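Local atomic coordinates of aspergillopepsin-2 heavy chain (Aspergillus niger var. macrosporus, PDB entry 1Y43), a protein that forms the heavy chain of an acid endopeptidase of the peptidase G1 (glutamic) family, which hydrolyses peptide bonds in proteins. Residues Asp54-Val65 and Thr78-Val88; Phe121-Ala132 and Gly165-Val173. All blocks are in the same frame, centred on the assembly; numbering follows the deposited sequence.

Interaction 1 of 2, residues Asp54-Val65 and Thr78-Val88; sequences DITISEGDSIKV and TVENLTTGQSV. With SO4 (sulfate ion), chain G.
The flat amide of Asn-81 is used at its edge: ND2 donates close to its own plane to Thr-56 O (2.9 Å) and to Asp-61 OD2 (3.1 Å). The Asp-61 carboxylate is turned 58° from that amide and is used on its faces, Asn-81 ND2 reaching OD2 from above one side and Ser-58 N from the other, which should hold its rotation. A second amide edge joins at Thr-56 O, where Gln-86 NE2 arrives on a lone pair at 3.2 Å, so two side chains grip one loop carbonyl. With CG anti to the backbone N (chi1 -175°), the Asn-81 amide extends to the loop past Ile-63, whose CD1 lies 3.7 Å from Asn-81 CG. Asn-81 OD1 meanwhile accepts from Thr-84 N as an Asx motif. Thr-83 OG1 takes an almost straight bond from Ser-62 N (2.8 Å). On the Lys-64/Glu-80 face, Lys-64 NZ binds a sulfate, probably from the crystallisation liquor, at its O2 (3.0 Å). Ile-55 CD1 touches Val-79 CG1 at 4.1 Å. Strands 62-65 and 78-81 run at 161°, as in an antiparallel beta hairpin; the amides of Asn-81 and Gln-86, flanking the sheet's next turn, 82-85, hold the preceding loop.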
# COMPACT_ATOMS: atom_id res chain seq x y z
N ASP B 54 9.73 6.70 -14.47
CA ASP B 54 11.16 6.93 -14.34
C ASP B 54 11.83 6.22 -13.16
O ASP B 54 12.76 6.75 -12.55
CB ASP B 54 11.46 8.45 -14.32
CG ASP B 54 10.67 9.20 -13.25
OD1 ASP B 54 9.64 8.69 -12.73
OD2 ASP B 54 11.08 10.35 -12.93
N ILE B 55 11.32 5.04 -12.81
CA ILE B 55 11.89 4.25 -11.73
C ILE B 55 11.75 2.77 -12.02
O ILE B 55 10.68 2.28 -12.41
CB ILE B 55 11.30 4.59 -10.32
CG1 ILE B 55 12.15 3.92 -9.23
CG2 ILE B 55 9.83 4.12 -10.22
CD1 ILE B 55 11.93 4.47 -7.83
N THR B 56 12.86 2.06 -11.87
CA THR B 56 12.93 0.63 -12.11
C THR B 56 12.80 -0.14 -10.79
O THR B 56 13.49 0.18 -9.82
CB THR B 56 14.26 0.28 -12.78
OG1 THR B 56 14.35 0.97 -14.02
CG2 THR B 56 14.38 -1.22 -13.01
N ILE B 57 11.90 -1.12 -10.78
CA ILE B 57 11.63 -1.96 -9.62
C ILE B 57 11.98 -3.41 -9.99
O ILE B 57 11.50 -3.91 -11.01
CB ILE B 57 10.12 -1.91 -9.24
CG1 ILE B 57 9.60 -0.47 -9.16
CG2 ILE B 57 9.87 -2.68 -7.94
CD1 ILE B 57 10.13 0.33 -8.00
N SER B 58 12.81 -4.08 -9.19
CA SER B 58 13.19 -5.47 -9.44
C SER B 58 12.98 -6.33 -8.19
O SER B 58 12.95 -5.83 -7.06
CB SER B 58 14.68 -5.58 -9.82
OG SER B 58 15.00 -4.81 -10.96
N GLU B 59 12.87 -7.64 -8.39
CA GLU B 59 12.68 -8.55 -7.27
C GLU B 59 13.84 -8.36 -6.29
O GLU B 59 14.99 -8.18 -6.70
CB GLU B 59 12.67 -10.01 -7.75
CG GLU B 59 12.23 -11.04 -6.69
CD GLU B 59 13.30 -11.42 -5.67
OE1 GLU B 59 14.51 -11.29 -5.96
OE2 GLU B 59 12.93 -11.87 -4.56
N GLY B 60 13.52 -8.34 -5.00
CA GLY B 60 14.54 -8.20 -3.98
C GLY B 60 14.97 -6.81 -3.62
O GLY B 60 15.69 -6.65 -2.63
N ASP B 61 14.57 -5.80 -4.39
CA ASP B 61 14.96 -4.43 -4.08
C ASP B 61 14.27 -3.93 -2.82
O ASP B 61 13.14 -4.34 -2.52
CB ASP B 61 14.57 -3.49 -5.23
CG ASP B 61 15.44 -3.65 -6.46
OD1 ASP B 61 16.50 -4.32 -6.39
OD2 ASP B 61 15.07 -3.07 -7.49
N SER B 62 14.95 -3.05 -2.11
CA SER B 62 14.41 -2.44 -0.90
C SER B 62 13.75 -1.14 -1.32
O SER B 62 14.40 -0.26 -1.91
CB SER B 62 15.53 -2.14 0.08
OG SER B 62 15.94 -3.33 0.71
N ILE B 63 12.47 -1.03 -1.02
CA ILE B 63 11.69 0.13 -1.39
C ILE B 63 11.19 0.87 -0.16
O ILE B 63 10.82 0.23 0.83
CB ILE B 63 10.45 -0.31 -2.21
CG1 ILE B 63 10.88 -1.12 -3.43
CG2 ILE B 63 9.60 0.88 -2.60
CD1 ILE B 63 11.83 -0.43 -4.38
N LYS B 64 11.22 2.19 -0.20
CA LYS B 64 10.67 2.99 0.90
C LYS B 64 9.57 3.84 0.27
O LYS B 64 9.80 4.56 -0.71
CB LYS B 64 11.73 3.89 1.54
CG LYS B 64 11.19 4.72 2.69
CD LYS B 64 12.30 5.49 3.38
CE LYS B 64 11.76 6.39 4.49
NZ LYS B 64 12.85 7.30 4.99
N VAL B 65 8.35 3.71 0.79
CA VAL B 65 7.23 4.48 0.28
C VAL B 65 6.72 5.45 1.35
O VAL B 65 6.62 5.09 2.53
CB VAL B 65 6.06 3.58 -0.19
CG1 VAL B 65 6.41 2.91 -1.51
CG2 VAL B 65 5.71 2.52 0.87
N THR B 78 5.81 9.51 -2.58
CA THR B 78 7.21 9.25 -2.90
C THR B 78 7.55 7.77 -2.84
O THR B 78 7.13 7.06 -1.91
CB THR B 78 8.13 9.99 -1.93
OG1 THR B 78 7.90 11.41 -2.04
CG2 THR B 78 9.61 9.67 -2.21
N VAL B 79 8.29 7.32 -3.86
CA VAL B 79 8.76 5.94 -3.94
C VAL B 79 10.27 6.00 -4.12
O VAL B 79 10.79 6.63 -5.06
CB VAL B 79 8.15 5.16 -5.15
CG1 VAL B 79 8.80 3.77 -5.26
CG2 VAL B 79 6.64 5.03 -5.00
N GLU B 80 10.99 5.41 -3.18
CA GLU B 80 12.43 5.40 -3.25
C GLU B 80 12.92 3.98 -3.32
O GLU B 80 12.51 3.13 -2.53
CB GLU B 80 13.02 6.05 -2.01
CG GLU B 80 14.54 6.09 -2.01
CD GLU B 80 15.12 6.71 -0.74
OE1 GLU B 80 14.39 6.83 0.28
OE2 GLU B 80 16.33 7.05 -0.76
N ASN B 81 13.74 3.69 -4.32
CA ASN B 81 14.33 2.37 -4.45
C ASN B 81 15.69 2.50 -3.78
O ASN B 81 16.63 3.05 -4.36
CB ASN B 81 14.48 1.98 -5.91
CG ASN B 81 14.97 0.56 -6.08
OD1 ASN B 81 15.74 0.06 -5.26
ND2 ASN B 81 14.52 -0.09 -7.14
N LEU B 82 15.79 2.06 -2.53
CA LEU B 82 17.02 2.17 -1.77
C LEU B 82 18.17 1.41 -2.38
O LEU B 82 19.31 1.87 -2.32
CB LEU B 82 16.78 1.71 -0.33
CG LEU B 82 15.67 2.50 0.38
CD1 LEU B 82 15.42 1.97 1.77
CD2 LEU B 82 16.06 3.96 0.43
N THR B 83 17.87 0.30 -3.05
CA THR B 83 18.88 -0.53 -3.67
C THR B 83 19.61 0.16 -4.81
O THR B 83 20.83 0.03 -4.96
CB THR B 83 18.25 -1.84 -4.20
OG1 THR B 83 17.55 -2.49 -3.13
CG2 THR B 83 19.30 -2.77 -4.79
N THR B 84 18.87 0.91 -5.62
CA THR B 84 19.47 1.58 -6.77
C THR B 84 19.71 3.07 -6.57
O THR B 84 20.31 3.72 -7.42
CB THR B 84 18.58 1.41 -8.00
OG1 THR B 84 17.31 2.00 -7.76
CG2 THR B 84 18.39 -0.06 -8.33
N GLY B 85 19.19 3.62 -5.48
CA GLY B 85 19.36 5.04 -5.21
C GLY B 85 18.37 5.94 -5.96
O GLY B 85 18.54 7.16 -5.94
N GLN B 86 17.37 5.37 -6.62
CA GLN B 86 16.37 6.15 -7.38
C GLN B 86 15.25 6.61 -6.44
O GLN B 86 14.81 5.86 -5.58
CB GLN B 86 15.71 5.32 -8.50
CG GLN B 86 16.58 4.87 -9.68
CD GLN B 86 15.90 3.77 -10.53
OE1 GLN B 86 15.71 3.91 -11.74
NE2 GLN B 86 15.50 2.67 -9.87
N SER B 87 14.74 7.81 -6.66
CA SER B 87 13.67 8.36 -5.84
C SER B 87 12.80 9.23 -6.73
O SER B 87 13.33 10.01 -7.54
CB SER B 87 14.26 9.20 -4.71
OG SER B 87 13.27 9.67 -3.82
N VAL B 88 11.49 9.02 -6.66
CA VAL B 88 10.54 9.79 -7.46
C VAL B 88 9.42 10.29 -6.54
O VAL B 88 8.99 9.58 -5.62
CB VAL B 88 9.91 8.95 -8.63
CG1 VAL B 88 10.98 8.61 -9.68
CG2 VAL B 88 9.29 7.65 -8.12
S SO4 G . 15.61 8.57 3.05
O1 SO4 G . 16.46 8.52 1.79
O2 SO4 G . 15.59 7.19 3.68
O3 SO4 G . 16.19 9.57 4.03
O4 SO4 G . 14.20 8.97 2.69

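Interaction 2 of 2, residues Phe121-Ala132 and Gly165-Val173; sequences FADFGSVTFTNA and GDSVTVTYV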
# COMPACT_ATOMS: atom_id res chain seq x y z
N PHE B 121 -5.28 -13.25 -7.58
CA PHE B 121 -4.33 -12.94 -6.52
C PHE B 121 -3.04 -13.78 -6.52
O PHE B 121 -3.08 -15.00 -6.37
CB PHE B 121 -5.06 -13.05 -5.19
CG PHE B 121 -4.43 -12.29 -4.08
CD1 PHE B 121 -3.98 -10.98 -4.26
CD2 PHE B 121 -4.32 -12.87 -2.83
CE1 PHE B 121 -3.43 -10.26 -3.19
CE2 PHE B 121 -3.77 -12.17 -1.75
CZ PHE B 121 -3.33 -10.86 -1.93
N ALA B 122 -1.91 -13.11 -6.66
CA ALA B 122 -0.60 -13.77 -6.70
C ALA B 122 -0.10 -14.27 -5.33
O ALA B 122 -0.42 -13.70 -4.29
CB ALA B 122 0.43 -12.83 -7.30
N ASP B 123 0.66 -15.37 -5.36
CA ASP B 123 1.29 -15.88 -4.14
C ASP B 123 2.61 -15.11 -4.08
O ASP B 123 3.54 -15.37 -4.85
CB ASP B 123 1.56 -17.38 -4.25
CG ASP B 123 2.23 -17.95 -3.01
OD1 ASP B 123 2.71 -17.17 -2.15
OD2 ASP B 123 2.28 -19.18 -2.88
N PHE B 124 2.68 -14.14 -3.18
CA PHE B 124 3.86 -13.30 -3.01
C PHE B 124 4.75 -13.76 -1.85
O PHE B 124 5.69 -13.05 -1.48
CB PHE B 124 3.42 -11.84 -2.76
CG PHE B 124 2.37 -11.71 -1.68
CD1 PHE B 124 2.73 -11.64 -0.34
CD2 PHE B 124 1.02 -11.69 -2.01
CE1 PHE B 124 1.75 -11.58 0.66
CE2 PHE B 124 0.04 -11.63 -1.02
CZ PHE B 124 0.41 -11.57 0.31
N GLY B 125 4.43 -14.91 -1.25
CA GLY B 125 5.21 -15.40 -0.13
C GLY B 125 4.84 -14.60 1.09
O GLY B 125 3.84 -14.87 1.75
N SER B 126 5.61 -13.56 1.36
CA SER B 126 5.35 -12.70 2.51
C SER B 126 5.88 -11.31 2.19
O SER B 126 6.79 -11.16 1.36
CB SER B 126 6.07 -13.28 3.73
OG SER B 126 5.56 -12.73 4.91
N VAL B 127 5.24 -10.29 2.75
CA VAL B 127 5.68 -8.91 2.59
C VAL B 127 5.75 -8.33 4.00
O VAL B 127 4.81 -8.46 4.78
CB VAL B 127 4.69 -8.04 1.76
CG1 VAL B 127 5.07 -6.57 1.84
CG2 VAL B 127 4.70 -8.48 0.29
N THR B 128 6.90 -7.76 4.35
CA THR B 128 7.04 -7.14 5.66
C THR B 128 7.40 -5.67 5.50
O THR B 128 8.35 -5.33 4.79
CB THR B 128 8.16 -7.80 6.52
OG1 THR B 128 7.83 -9.17 6.78
CG2 THR B 128 8.29 -7.07 7.86
N PHE B 129 6.57 -4.82 6.08
CA PHE B 129 6.83 -3.38 6.08
C PHE B 129 7.61 -3.13 7.37
O PHE B 129 7.14 -3.48 8.46
CB PHE B 129 5.53 -2.59 6.19
CG PHE B 129 4.65 -2.66 4.96
CD1 PHE B 129 3.66 -3.63 4.84
CD2 PHE B 129 4.76 -1.69 3.98
CE1 PHE B 129 2.78 -3.63 3.74
CE2 PHE B 129 3.88 -1.68 2.88
CZ PHE B 129 2.90 -2.65 2.77
N THR B 130 8.81 -2.59 7.27
CA THR B 130 9.59 -2.26 8.45
C THR B 130 9.60 -0.74 8.52
O THR B 130 9.25 -0.06 7.55
CB THR B 130 11.03 -2.78 8.38
OG1 THR B 130 11.68 -2.27 7.21
CG2 THR B 130 11.04 -4.31 8.36
N ASN B 131 10.04 -0.21 9.66
CA ASN B 131 10.07 1.24 9.88
C ASN B 131 8.68 1.79 9.50
O ASN B 131 8.56 2.81 8.81
CB ASN B 131 11.19 1.87 9.04
CG ASN B 131 12.58 1.45 9.50
OD1 ASN B 131 12.94 1.61 10.66
ND2 ASN B 131 13.35 0.89 8.59
N ALA B 132 7.65 1.07 9.93
CA ALA B 132 6.26 1.41 9.68
C ALA B 132 5.84 2.46 10.69
O ALA B 132 5.59 2.15 11.86
CB ALA B 132 5.40 0.17 9.82
N GLY B 165 5.64 -3.64 17.10
CA GLY B 165 5.68 -2.22 17.43
C GLY B 165 6.17 -1.34 16.29
O GLY B 165 5.94 -0.13 16.31
N ASP B 166 6.84 -1.93 15.30
CA ASP B 166 7.35 -1.13 14.19
C ASP B 166 7.26 -1.80 12.82
O ASP B 166 7.87 -1.34 11.85
CB ASP B 166 8.81 -0.70 14.47
CG ASP B 166 9.73 -1.88 14.80
OD1 ASP B 166 9.54 -2.99 14.27
OD2 ASP B 166 10.67 -1.68 15.59
N SER B 167 6.51 -2.89 12.72
CA SER B 167 6.40 -3.60 11.45
C SER B 167 5.04 -4.26 11.26
O SER B 167 4.25 -4.40 12.21
CB SER B 167 7.50 -4.66 11.33
OG SER B 167 7.33 -5.70 12.29
N VAL B 168 4.77 -4.60 10.00
CA VAL B 168 3.54 -5.26 9.60
C VAL B 168 3.97 -6.36 8.63
O VAL B 168 4.67 -6.07 7.66
CB VAL B 168 2.60 -4.29 8.86
CG1 VAL B 168 1.31 -5.00 8.45
CG2 VAL B 168 2.29 -3.08 9.73
N THR B 169 3.58 -7.60 8.88
CA THR B 169 3.93 -8.70 7.99
C THR B 169 2.65 -9.34 7.46
O THR B 169 1.75 -9.67 8.24
CB THR B 169 4.75 -9.79 8.73
OG1 THR B 169 6.01 -9.25 9.16
CG2 THR B 169 5.01 -10.99 7.82
N VAL B 170 2.55 -9.45 6.14
CA VAL B 170 1.40 -10.08 5.49
C VAL B 170 1.94 -11.31 4.78
O VAL B 170 2.85 -11.22 3.95
CB VAL B 170 0.74 -9.15 4.43
CG1 VAL B 170 -0.45 -9.86 3.77
CG2 VAL B 170 0.30 -7.84 5.06
N THR B 171 1.39 -12.47 5.12
CA THR B 171 1.81 -13.73 4.53
C THR B 171 0.69 -14.35 3.70
O THR B 171 -0.48 -14.34 4.10
CB THR B 171 2.23 -14.73 5.60
OG1 THR B 171 3.22 -14.14 6.45
CG2 THR B 171 2.78 -15.98 4.95
N TYR B 172 1.05 -14.84 2.52
CA TYR B 172 0.07 -15.48 1.65
C TYR B 172 -0.24 -16.89 2.19
O TYR B 172 0.65 -17.63 2.59
CB TYR B 172 0.60 -15.55 0.22
CG TYR B 172 -0.36 -16.23 -0.74
CD1 TYR B 172 -1.33 -15.51 -1.41
CD2 TYR B 172 -0.31 -17.61 -0.94
CE1 TYR B 172 -2.24 -16.13 -2.26
CE2 TYR B 172 -1.20 -18.25 -1.78
CZ TYR B 172 -2.17 -17.49 -2.45
OH TYR B 172 -3.07 -18.09 -3.29
N VAL B 173 -1.53 -17.22 2.20
CA VAL B 173 -2.03 -18.50 2.67
C VAL B 173 -2.71 -19.21 1.49
O VAL B 173 -3.59 -18.58 0.85
CB VAL B 173 -3.11 -18.30 3.79
CG1 VAL B 173 -3.62 -19.61 4.28
CG2 VAL B 173 -2.56 -17.50 4.94
OXT VAL B 173 -2.36 -20.37 1.19
O HOH W 1 -4.75 -16.57 -4.72
O HOH W 2 3.35 -17.82 1.63
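Tyr-172 places CG anti to its backbone N (chi1 179°), laying the ring beneath Asp-123, while Phe-124 tucks CG between N and the carbonyl carbon (chi1 50°), turning its face to the tyrosine. These rings close one end of an antiparallel strand pair, 126-130 with 168-172, in the five-stranded sheet of this concanavalin-clan chain. Hydrogen-bonded pairs Val-127/Val-170 and Phe-129/Val-168, whose side chains share one face, set the register, with Val-127 N to Val-170 O at 2.8 Å. On the other face, Thr-128 OG1 and Thr-169 OG1 share a hydrogen bond (3.0 Å), and Ser-126 OG with Thr-171 OG1 makes another (3.1 Å). The Tyr-172 edge meets the Phe-124 face in a T-shaped stack, the planes at 80° and the centroids 5.9 Å apart. Above the centre of the Tyr-172 ring sits Asp-123 CA (3.7 Å from the centroid, a CH-pi contact), and the aspartate carboxylate stacks over the same ring. Asp-123 OD1 accepts from Gly-125 N, an Asx turn that helps fix the carboxylate there. Phe-121 CD2 meets the edge of the Tyr-172 ring, near its plane, where a water also lies, bridging Tyr-172 OH (2.7 Å) to Phe-121 O (2.8 Å).

Overall arrangement
Interactions 1 and 2 follow one another along the chain, the first closing before the second opens, and within this chain they belong to different antiparallel sheets. Their centres lie about 17 Å apart and their nearest atoms about 5 Å apart, so they do not touch directly. What relates them is a third, mixed sheet: Ile-55 and Ile-57 of interaction 1 pack on its strand 35-45, whereas Phe-121, Phe-124 and Phe-129 of interaction 2 pack on its strand 4-13. Both also reach the second protein chain of the assembly, since residues 62-65 pair with one of its strands and Thr-130 does likewise. The bound sulfate belongs to interaction 1 alone.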